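Local coordinates for ferric vibriobactin ABC transporter, periplasmic ferric vibriobactin-binding protein (Vibrio cholerae, PDB 3R5T) that binds ferric vibriobactin in the periplasm of Vibrio cholerae and probably delivers it to an ABC transporter for iron uptake, at residues 174-186 / 206-218. Sequence-based numbering, arbitrary orientation. Where two conformers were deposited one is given.
Sequences GVVNAVAKAQSAH and AGSIVHRDFLRIH. With VBN ((4S,5R)-N-{3-[(2,3-dihydroxybenzoyl)amino]propyl}-2-(2,3-dihydroxyphenyl)-N-[3-({[(4S,5R)-2-(2,3-dihydroxyphenyl)-5-met hyl-4,5-dihydro-1,3-oxazol-4-yl]carbonyl}amino)propyl]-5-methyl-4,5-dihydro-1,3-oxazole-4-carboxamide), chain B.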
loop_
_atom_site.group_PDB
_atom_site.type_symbol
_atom_site.label_atom_id
_atom_site.label_comp_id
_atom_site.label_asym_id
_atom_site.label_seq_id
_atom_site.Cartn_x
_atom_site.Cartn_y
_atom_site.Cartn_z
ATOM N N GLY A 174 14.817 -18.920 9.240
ATOM C CA GLY A 174 15.193 -19.695 8.069
ATOM C C GLY A 174 14.545 -19.225 6.783
ATOM O O GLY A 174 14.585 -19.923 5.767
ATOM N N VAL A 175 13.948 -18.040 6.828
ATOM C CA VAL A 175 13.241 -17.453 5.690
ATOM C C VAL A 175 13.661 -15.997 5.563
ATOM O O VAL A 175 13.980 -15.356 6.567
ATOM C CB VAL A 175 11.707 -17.505 5.905
ATOM C CG1 VAL A 175 10.959 -16.729 4.815
ATOM C CG2 VAL A 175 11.236 -18.951 5.950
ATOM N N VAL A 176 13.638 -15.476 4.343
ATOM C CA VAL A 176 13.899 -14.064 4.145
ATOM C C VAL A 176 12.722 -13.280 4.720
ATOM O O VAL A 176 11.567 -13.551 4.397
ATOM C CB VAL A 176 14.106 -13.734 2.645
ATOM C CG1 VAL A 176 13.975 -12.224 2.394
ATOM C CG2 VAL A 176 15.457 -14.272 2.178
ATOM N N ASN A 177 13.014 -12.311 5.588
ATOM C CA ASN A 177 11.996 -11.441 6.167
ATOM C C ASN A 177 12.147 -10.052 5.552
ATOM O O ASN A 177 13.011 -9.833 4.698
ATOM C CB ASN A 177 12.173 -11.360 7.690
ATOM C CG ASN A 177 11.702 -12.633 8.419
ATOM O OD1 ASN A 177 10.750 -12.577 9.205
ATOM N ND2 ASN A 177 12.354 -13.781 8.156
ATOM N N ALA A 178 11.364 -9.081 5.997
ATOM C CA ALA A 178 11.492 -7.758 5.380
ATOM C C ALA A 178 11.185 -6.625 6.337
ATOM O O ALA A 178 10.423 -6.796 7.293
ATOM C CB ALA A 178 10.634 -7.651 4.120
ATOM N N VAL A 179 11.794 -5.467 6.077
ATOM C CA VAL A 179 11.638 -4.309 6.946
ATOM C C VAL A 179 11.351 -3.056 6.112
ATOM O O VAL A 179 12.049 -2.772 5.138
ATOM C CB VAL A 179 12.910 -4.087 7.795
ATOM C CG1 VAL A 179 12.743 -2.879 8.716
ATOM C CG2 VAL A 179 13.268 -5.346 8.605
ATOM N N ALA A 180 10.348 -2.290 6.516
ATOM C CA ALA A 180 9.949 -1.112 5.731
ATOM C C ALA A 180 11.036 -0.050 5.595
ATOM O O ALA A 180 11.759 0.251 6.550
ATOM C CB ALA A 180 8.653 -0.454 6.297
ATOM N N LYS A 181 11.112 0.532 4.401
ATOM C CA LYS A 181 12.070 1.589 4.086
ATOM C C LYS A 181 11.381 2.946 4.124
ATOM O O LYS A 181 10.150 3.031 4.059
ATOM C CB LYS A 181 12.708 1.331 2.713
ATOM C CG LYS A 181 13.594 0.083 2.697
ATOM C CD LYS A 181 14.053 -0.294 1.297
ATOM C CE LYS A 181 14.707 0.872 0.596
ATOM N NZ LYS A 181 15.412 0.409 -0.628
ATOM N N ALA A 182 12.183 4.007 4.246
ATOM C CA ALA A 182 11.665 5.364 4.454
ATOM C C ALA A 182 10.644 5.836 3.429
ATOM O O ALA A 182 9.712 6.540 3.782
ATOM C CB ALA A 182 12.829 6.346 4.531
ATOM N N GLN A 183 10.825 5.466 2.171
ATOM C CA GLN A 183 9.926 5.937 1.115
ATOM C C GLN A 183 8.653 5.103 0.984
ATOM O O GLN A 183 7.769 5.421 0.184
ATOM C CB GLN A 183 10.659 5.964 -0.229
ATOM C CG GLN A 183 11.871 6.880 -0.231
ATOM C CD GLN A 183 12.891 6.505 -1.282
ATOM O OE1 GLN A 183 14.090 6.761 -1.122
ATOM N NE2 GLN A 183 12.428 5.891 -2.365
ATOM N N SER A 184 8.557 4.018 1.752
ATOM C CA SER A 184 7.378 3.147 1.655
ATOM C C SER A 184 6.106 3.853 2.095
ATOM O O SER A 184 6.126 4.751 2.967
ATOM C CB SER A 184 7.578 1.868 2.481
ATOM O OG SER A 184 7.540 2.120 3.880
ATOM N N ALA A 185 4.992 3.445 1.499
ATOM C CA ALA A 185 3.702 3.976 1.920
ATOM C C ALA A 185 3.474 3.726 3.412
ATOM O O ALA A 185 2.896 4.572 4.106
ATOM C CB ALA A 185 2.581 3.428 1.082
ATOM N N HIS A 186 3.963 2.594 3.908
ATOM C CA HIS A 186 3.805 2.254 5.315
ATOM C C HIS A 186 4.566 3.209 6.231
ATOM O O HIS A 186 4.017 3.700 7.206
ATOM C CB HIS A 186 4.317 0.833 5.572
ATOM C CG HIS A 186 3.492 -0.242 4.953
ATOM N ND1 HIS A 186 3.587 -0.574 3.620
ATOM C CD2 HIS A 186 2.624 -1.121 5.504
ATOM C CE1 HIS A 186 2.783 -1.599 3.367
ATOM N NE2 HIS A 186 2.177 -1.940 4.492
ATOM N N ALA A 206 18.987 -8.861 0.825
ATOM C CA ALA A 206 19.146 -10.283 0.564
ATOM C C ALA A 206 19.109 -10.525 -0.940
ATOM O O ALA A 206 18.128 -10.205 -1.602
ATOM C CB ALA A 206 18.034 -11.081 1.285
ATOM N N GLY A 207 20.192 -11.058 -1.488
ATOM C CA GLY A 207 20.232 -11.330 -2.912
ATOM C C GLY A 207 20.343 -10.089 -3.791
ATOM O O GLY A 207 20.730 -9.007 -3.332
ATOM N N SER A 208 19.985 -10.246 -5.065
ATOM C CA SER A 208 20.240 -9.224 -6.078
ATOM C C SER A 208 19.044 -8.353 -6.470
ATOM O O SER A 208 19.225 -7.345 -7.153
ATOM C CB SER A 208 20.814 -9.865 -7.346
ATOM O OG SER A 208 19.886 -10.777 -7.905
ATOM N N ILE A 209 17.838 -8.715 -6.050
ATOM C CA ILE A 209 16.664 -7.923 -6.435
ATOM C C ILE A 209 16.480 -6.681 -5.561
ATOM O O ILE A 209 16.410 -6.779 -4.331
ATOM C CB ILE A 209 15.370 -8.748 -6.357
ATOM C CG1 ILE A 209 15.499 -10.057 -7.151
ATOM C CG2 ILE A 209 14.193 -7.932 -6.862
ATOM C CD1 ILE A 209 15.743 -9.866 -8.636
ATOM N N VAL A 210 16.400 -5.519 -6.199
ATOM C CA VAL A 210 16.229 -4.249 -5.481
ATOM C C VAL A 210 14.754 -3.979 -5.219
ATOM O O VAL A 210 13.921 -4.147 -6.101
ATOM C CB VAL A 210 16.810 -3.077 -6.286
ATOM C CG1 VAL A 210 16.509 -1.740 -5.603
ATOM C CG2 VAL A 210 18.321 -3.280 -6.483
ATOM N N HIS A 211 14.438 -3.618 -3.981
ATOM C CA HIS A 211 13.095 -3.201 -3.606
ATOM C C HIS A 211 13.140 -1.862 -2.896
ATOM O O HIS A 211 14.019 -1.626 -2.058
ATOM C CB HIS A 211 12.457 -4.212 -2.663
ATOM C CG HIS A 211 12.246 -5.558 -3.267
ATOM N ND1 HIS A 211 11.164 -5.856 -4.070
ATOM C CD2 HIS A 211 12.958 -6.699 -3.145
ATOM C CE1 HIS A 211 11.225 -7.133 -4.416
ATOM N NE2 HIS A 211 12.308 -7.662 -3.876
ATOM N N ARG A 212 12.172 -1.008 -3.206
ATOM C CA ARG A 212 12.128 0.337 -2.642
ATOM C C ARG A 212 11.172 0.444 -1.453
ATOM O O ARG A 212 11.270 1.401 -0.668
ATOM C CB ARG A 212 11.756 1.332 -3.736
ATOM C CG ARG A 212 12.852 1.455 -4.785
ATOM C CD ARG A 212 12.443 2.306 -5.984
ATOM N NE ARG A 212 11.517 1.603 -6.868
ATOM C CZ ARG A 212 11.869 0.629 -7.703
ATOM N NH1 ARG A 212 13.130 0.225 -7.765
ATOM N NH2 ARG A 212 10.962 0.056 -8.477
ATOM N N ASP A 213 10.266 -0.525 -1.322
ATOM C CA ASP A 213 9.243 -0.497 -0.273
ATOM C C ASP A 213 9.711 -1.130 1.041
ATOM O O ASP A 213 9.775 -0.461 2.085
ATOM C CB ASP A 213 7.900 -1.111 -0.767
ATOM C CG ASP A 213 8.009 -2.562 -1.294
ATOM O OD1 ASP A 213 9.099 -3.021 -1.688
ATOM O OD2 ASP A 213 6.955 -3.231 -1.338
ATOM N N PHE A 214 10.030 -2.422 0.973
ATOM C CA PHE A 214 10.591 -3.133 2.114
ATOM C C PHE A 214 11.919 -3.732 1.701
ATOM O O PHE A 214 12.026 -4.328 0.622
ATOM C CB PHE A 214 9.663 -4.275 2.568
ATOM C CG PHE A 214 8.458 -3.822 3.365
ATOM C CD1 PHE A 214 8.330 -4.151 4.704
ATOM C CD2 PHE A 214 7.459 -3.069 2.768
ATOM C CE1 PHE A 214 7.213 -3.741 5.428
ATOM C CE2 PHE A 214 6.346 -2.652 3.495
ATOM C CZ PHE A 214 6.240 -2.980 4.832
ATOM N N LEU A 215 12.917 -3.616 2.571
ATOM C CA LEU A 215 14.203 -4.258 2.344
ATOM C C LEU A 215 14.027 -5.720 2.724
ATOM O O LEU A 215 13.656 -6.028 3.868
ATOM C CB LEU A 215 15.304 -3.634 3.219
ATOM C CG LEU A 215 16.732 -4.078 2.881
ATOM C CD1 LEU A 215 17.137 -3.567 1.519
ATOM C CD2 LEU A 215 17.719 -3.563 3.914
ATOM N N ARG A 216 14.282 -6.622 1.774
ATOM C CA ARG A 216 14.272 -8.050 2.053
ATOM C C ARG A 216 15.620 -8.436 2.650
ATOM O O ARG A 216 16.666 -8.066 2.111
ATOM C CB ARG A 216 13.988 -8.838 0.777
ATOM C CG ARG A 216 12.520 -9.012 0.473
ATOM C CD ARG A 216 11.792 -7.714 0.244
ATOM N NE ARG A 216 10.564 -7.993 -0.495
ATOM C CZ ARG A 216 9.746 -7.073 -0.984
ATOM N NH1 ARG A 216 9.976 -5.780 -0.775
ATOM N NH2 ARG A 216 8.664 -7.461 -1.654
ATOM N N ILE A 217 15.594 -9.179 3.760
ATOM C CA ILE A 217 16.807 -9.450 4.531
ATOM C C ILE A 217 16.850 -10.899 5.051
ATOM O O ILE A 217 15.808 -11.499 5.309
ATOM C CB ILE A 217 16.926 -8.470 5.740
ATOM C CG1 ILE A 217 15.801 -8.736 6.748
ATOM C CG2 ILE A 217 16.927 -7.002 5.269
ATOM C CD1 ILE A 217 15.898 -7.937 8.027
ATOM N N HIS A 218 18.054 -11.445 5.235
ATOM C CA HIS A 218 18.182 -12.702 5.966
ATOM C C HIS A 218 17.590 -12.519 7.360
ATOM O O HIS A 218 17.704 -11.439 7.965
ATOM C CB HIS A 218 19.632 -13.152 6.081
ATOM C CG HIS A 218 20.265 -13.510 4.774
ATOM N ND1 HIS A 218 21.631 -13.602 4.615
ATOM C CD2 HIS A 218 19.726 -13.799 3.567
ATOM C CE1 HIS A 218 21.907 -13.936 3.367
ATOM N NE2 HIS A 218 20.769 -14.056 2.709
HETATM C C VBN B . 5.906 -12.802 -1.595
HETATM N N VBN B . 5.355 -11.105 -3.395
HETATM O O VBN B . 7.051 -12.494 -1.565
HETATM C CA VBN B . 4.986 -12.335 -2.715
HETATM C CB VBN B . 4.890 -13.337 -3.927
HETATM C CAB VBN B . -2.224 -10.898 0.521
HETATM O OAC VBN B . 7.170 -10.367 3.203
HETATM O OAD VBN B . 0.746 -13.694 -1.564
HETATM O OAF VBN B . 5.155 -7.305 -1.571
HETATM O OAG VBN B . 8.132 -7.042 -5.189
HETATM O OAH VBN B . 3.925 -8.224 -4.196
HETATM O OAI VBN B . 5.674 -9.757 -0.675
HETATM O OAJ VBN B . 6.661 -8.792 -3.714
HETATM O OAK VBN B . 2.960 -9.840 -2.239
HETATM C CAL VBN B . 6.500 -6.472 1.818
HETATM C CAM VBN B . 8.064 -10.060 -7.373
HETATM C CAN VBN B . 0.261 -7.966 -4.768
HETATM C CAO VBN B . 5.955 -6.289 0.503
HETATM C CAP VBN B . 8.340 -8.739 -6.919
HETATM C CAQ VBN B . 1.665 -7.718 -4.924
HETATM C CAR VBN B . 6.790 -7.796 2.314
HETATM C CAS VBN B . 7.326 -10.951 -6.579
HETATM C CAT VBN B . -0.209 -8.869 -3.780
HETATM C CAU VBN B . 6.577 -13.821 1.580
HETATM C CAV VBN B . 3.490 -15.029 0.483
HETATM C CAW VBN B . 7.557 -12.635 1.585
HETATM C CAX VBN B . 1.960 -15.251 0.533
HETATM C CAY VBN B . 6.339 -14.476 0.218
HETATM C CAZ VBN B . 3.988 -14.236 -0.737
HETATM N NBB VBN B . 7.034 -11.350 1.129
HETATM N NBC VBN B . 1.256 -13.982 0.708
HETATM N NBD VBN B . 1.003 -10.804 -0.795
HETATM O OBF VBN B . -1.135 -10.637 -1.741
HETATM C CBG VBN B . 6.906 -10.251 2.058
HETATM C CBH VBN B . 0.703 -13.268 -0.446
HETATM C CBJ VBN B . 6.244 -11.524 -4.448
HETATM C CBK VBN B . 5.699 -7.430 -0.311
HETATM C CBL VBN B . 7.877 -8.317 -5.659
HETATM C CBM VBN B . 2.554 -8.382 -4.082
HETATM C CBN VBN B . 5.976 -8.684 0.149
HETATM C CBO VBN B . 7.177 -9.175 -4.913
HETATM C CBP VBN B . 2.094 -9.252 -3.131
HETATM C CBQ VBN B . 6.543 -8.871 1.522
HETATM C CBR VBN B . 6.870 -10.531 -5.395
HETATM C CBS VBN B . 0.657 -9.488 -2.958
HETATM C CBU VBN B . -1.317 -11.501 -0.537
HETATM C CBW VBN B . 0.236 -10.540 -1.972
HETATM C CBX VBN B . 0.205 -11.858 -0.153
HETATM N NBY VBN B . 5.386 -13.799 -0.667
HETATM O OG1 VBN B . 5.898 -12.815 -4.899
HETATM C CG2 VBN B . 3.511 -13.711 -4.448
#
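Strands 177-180 and 214-217 run antiparallel, with Asn177 facing Ile217 and Val179 facing Leu215 as hydrogen-bonded pairs, and Lys181 N extending the pairing to Asp213 O. On the face carrying Ala178 and Ala180, the Phe214 ring is held on three sides: Ala180 lies against one face, its CB in CH-pi contact 3.9 Å from the ring centroid; vibriobactin CAL sits over the opposite face, 3.6 Å from Phe214 CG; and the ring edge points into the face of His186 in a T-shaped pair with planes at 83°. The His186 ring is tied down further by NE2, bonded to Ser267 O.

Arg216 is bent at chi2 (62°), passing Ala178 CB with its CD before its guanidinium is sandwiched between the His211 ring on one face and the siderophore on the other. Arg216 NH1 donates in the guanidinium plane to Phe214 O at 2.9 Å and, as part of a salt bridge, to Asp213 OD1 at 3.0 Å; these two bonds hold the group in its rotation. Asp213 OD1 also takes Phe214 N, from the same face of its plane, which positions the carboxylate as a second-shell group. Arg216 NH2 faces the ligand, 3.2 Å from vibriobactin OAJ; the Arg216 side chain lies about 4 Å from the ferric ion, and its charge probably helps balance the anionic catecholates.

On the other face Val179 CG2 meets Ile217 CD1 at 3.7 Å. Lys181 bends at chi3 (53°) to lay its chain alongside the 211-215 backbone, and NZ reaches His211 O in the carbonyl plane. Strand 214-217 is the outermost of the mixed five-stranded sheet in one of the two lobes of this periplasmic siderophore-binding protein; His211 and Asp213 of the loop leading into it, with Phe214 and Arg216 of the strand itself, form part of the ferric vibriobactin pocket.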